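Local structure of putative aldolase (3DXI) at residues 93-98 with 124-129. The protein is a putative aldolase of undetermined function whose N-terminal domain is a TIM barrel, related in part to the HMGL-like family. Numbering follows the deposited sequence.
Sequences LLLPII and KTMGFE
Met126, present as selenomethionine, and Phe128 reach from the turn between helix 113-124 and strand 129-134 to the C-terminal end of helix 90-94, joining the ends of two successive helices in the outer layer of a TIM barrel. Gly127 lies between them, its positive phi (90°) completing a Schellman motif that ends helix 113-124 and sends the chain on into the barrel strand. Phe128 is the deeper of the two. Its ring presents its far end to residues 94-98: CE2 lies 3.7 Å from Leu94 CB, while CZ points at Leu94 O, which sits near the ring plane at the edge, 3.6 Å away. That carbonyl also accepts the backbone N-H of Ile97 at 2.9 Å, N to O. The side chains of Ile97 and Ile98 each run at about a right angle to that of Phe128; Ile97 CG1 lies 3.8 Å and Ile98 CG2 3.7 Å from Phe128 CZ. On the barrel side, Leu94, Ile97 and Phe128 all meet Ile104 of strand 103-108, so the contact continues inward as apolar packing. Met126 runs nearer the surface. Its chain is extended through SE and then bends at chi3 (70°), which carries the methyl over the backbone between Leu94 and Leu95. There CE lies 3.8 Å from Leu94 CB and, in a tight approach, 3.3 Å from Leu95 CD1.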
loop_
_atom_site.group_PDB
_atom_site.type_symbol
_atom_site.label_atom_id
_atom_site.label_comp_id
_atom_site.label_asym_id
_atom_site.label_seq_id
_atom_site.Cartn_x
_atom_site.Cartn_y
_atom_site.Cartn_z
ATOM N N LEU A 93 -18.853 31.174 -13.007
ATOM C CA LEU A 93 -17.989 30.232 -12.298
ATOM C C LEU A 93 -16.579 30.730 -11.987
ATOM O O LEU A 93 -16.082 30.541 -10.874
ATOM C CB LEU A 93 -17.872 28.921 -13.087
ATOM C CG LEU A 93 -19.106 28.031 -13.228
ATOM C CD1 LEU A 93 -18.823 26.908 -14.211
ATOM C CD2 LEU A 93 -19.480 27.470 -11.868
ATOM N N LEU A 94 -15.936 31.374 -12.957
ATOM C CA LEU A 94 -14.555 31.812 -12.765
ATOM C C LEU A 94 -14.269 33.308 -12.644
ATOM O O LEU A 94 -13.341 33.708 -11.942
ATOM C CB LEU A 94 -13.692 31.225 -13.888
ATOM C CG LEU A 94 -13.790 29.700 -14.028
ATOM C CD1 LEU A 94 -12.903 29.203 -15.152
ATOM C CD2 LEU A 94 -13.383 29.061 -12.727
ATOM N N LEU A 95 -15.053 34.131 -13.328
ATOM C CA LEU A 95 -14.840 35.569 -13.296
ATOM C C LEU A 95 -14.712 36.117 -11.871
ATOM O O LEU A 95 -13.829 36.926 -11.588
ATOM C CB LEU A 95 -15.982 36.273 -14.033
ATOM C CG LEU A 95 -15.655 37.557 -14.795
ATOM C CD1 LEU A 95 -14.669 37.259 -15.918
ATOM C CD2 LEU A 95 -16.946 38.141 -15.363
ATOM N N PRO A 96 -15.577 35.666 -10.946
ATOM C CA PRO A 96 -15.479 36.178 -9.573
ATOM C C PRO A 96 -14.205 35.801 -8.822
ATOM O O PRO A 96 -13.875 36.425 -7.813
ATOM C CB PRO A 96 -16.722 35.599 -8.895
ATOM C CG PRO A 96 -17.697 35.431 -10.042
ATOM C CD PRO A 96 -16.808 34.876 -11.126
ATOM N N ILE A 97 -13.480 34.795 -9.308
ATOM C CA ILE A 97 -12.278 34.355 -8.604
ATOM C C ILE A 97 -10.942 34.711 -9.251
ATOM O O ILE A 97 -9.906 34.180 -8.860
ATOM C CB ILE A 97 -12.305 32.819 -8.351
ATOM C CG1 ILE A 97 -12.180 32.062 -9.675
ATOM C CG2 ILE A 97 -13.603 32.425 -7.654
ATOM C CD1 ILE A 97 -12.223 30.545 -9.518
ATOM N N ILE A 98 -10.951 35.603 -10.233
ATOM C CA ILE A 98 -9.695 35.987 -10.865
ATOM C C ILE A 98 -8.787 36.574 -9.787
ATOM O O ILE A 98 -9.252 37.276 -8.890
ATOM C CB ILE A 98 -9.914 37.030 -11.982
ATOM C CG1 ILE A 98 -10.813 38.157 -11.473
ATOM C CG2 ILE A 98 -10.539 36.364 -13.201
ATOM C CD1 ILE A 98 -11.121 39.228 -12.513
ATOM N N LYS A 124 -8.243 29.979 -20.490
ATOM C CA LYS A 124 -6.917 30.554 -20.661
ATOM C C LYS A 124 -6.952 32.056 -20.947
ATOM O O LYS A 124 -6.047 32.791 -20.545
ATOM C CB LYS A 124 -6.171 29.830 -21.780
ATOM C CG LYS A 124 -4.670 29.826 -21.585
ATOM C CD LYS A 124 -4.295 28.990 -20.364
ATOM C CE LYS A 124 -2.850 29.214 -19.973
ATOM N NZ LYS A 124 -1.956 28.986 -21.140
ATOM N N THR A 125 -7.991 32.520 -21.637
ATOM C CA THR A 125 -8.102 33.944 -21.939
ATOM C C THR A 125 -8.444 34.747 -20.682
ATOM O O THR A 125 -8.350 35.975 -20.675
ATOM C CB THR A 125 -9.179 34.216 -23.025
ATOM O OG1 THR A 125 -10.454 33.754 -22.566
ATOM C CG2 THR A 125 -8.827 33.503 -24.314
HETATM N N MSE A 126 -8.838 34.053 -19.618
HETATM C CA MSE A 126 -9.177 34.724 -18.366
HETATM C C MSE A 126 -7.949 34.868 -17.466
HETATM O O MSE A 126 -8.019 35.447 -16.378
HETATM C CB MSE A 126 -10.303 33.971 -17.646
HETATM C CG MSE A 126 -11.628 34.004 -18.414
HETATM SE SE MSE A 126 -13.119 33.063 -17.578
HETATM C CE MSE A 126 -13.418 34.261 -16.100
ATOM N N GLY A 127 -6.822 34.332 -17.925
ATOM C CA GLY A 127 -5.581 34.462 -17.176
ATOM C C GLY A 127 -5.247 33.389 -16.159
ATOM O O GLY A 127 -4.315 33.554 -15.374
ATOM N N PHE A 128 -5.997 32.293 -16.177
ATOM C CA PHE A 128 -5.769 31.195 -15.240
ATOM C C PHE A 128 -4.823 30.157 -15.832
ATOM O O PHE A 128 -4.701 30.041 -17.049
ATOM C CB PHE A 128 -7.086 30.466 -14.929
ATOM C CG PHE A 128 -8.082 31.273 -14.146
ATOM C CD1 PHE A 128 -7.893 31.518 -12.789
ATOM C CD2 PHE A 128 -9.236 31.753 -14.759
ATOM C CE1 PHE A 128 -8.842 32.226 -12.053
ATOM C CE2 PHE A 128 -10.196 32.465 -14.033
ATOM C CZ PHE A 128 -10.000 32.700 -12.679
ATOM N N GLU A 129 -4.152 29.410 -14.964
ATOM C CA GLU A 129 -3.317 28.302 -15.415
ATOM C C GLU A 129 -4.398 27.242 -15.644
ATOM O O GLU A 129 -5.392 27.221 -14.912
ATOM C CB GLU A 129 -2.379 27.825 -14.304
ATOM C CG GLU A 129 -1.084 28.611 -14.151
ATOM C CD GLU A 129 -0.319 28.202 -12.907
ATOM O OE1 GLU A 129 -0.691 27.191 -12.276
ATOM O OE2 GLU A 129 0.659 28.886 -12.560
#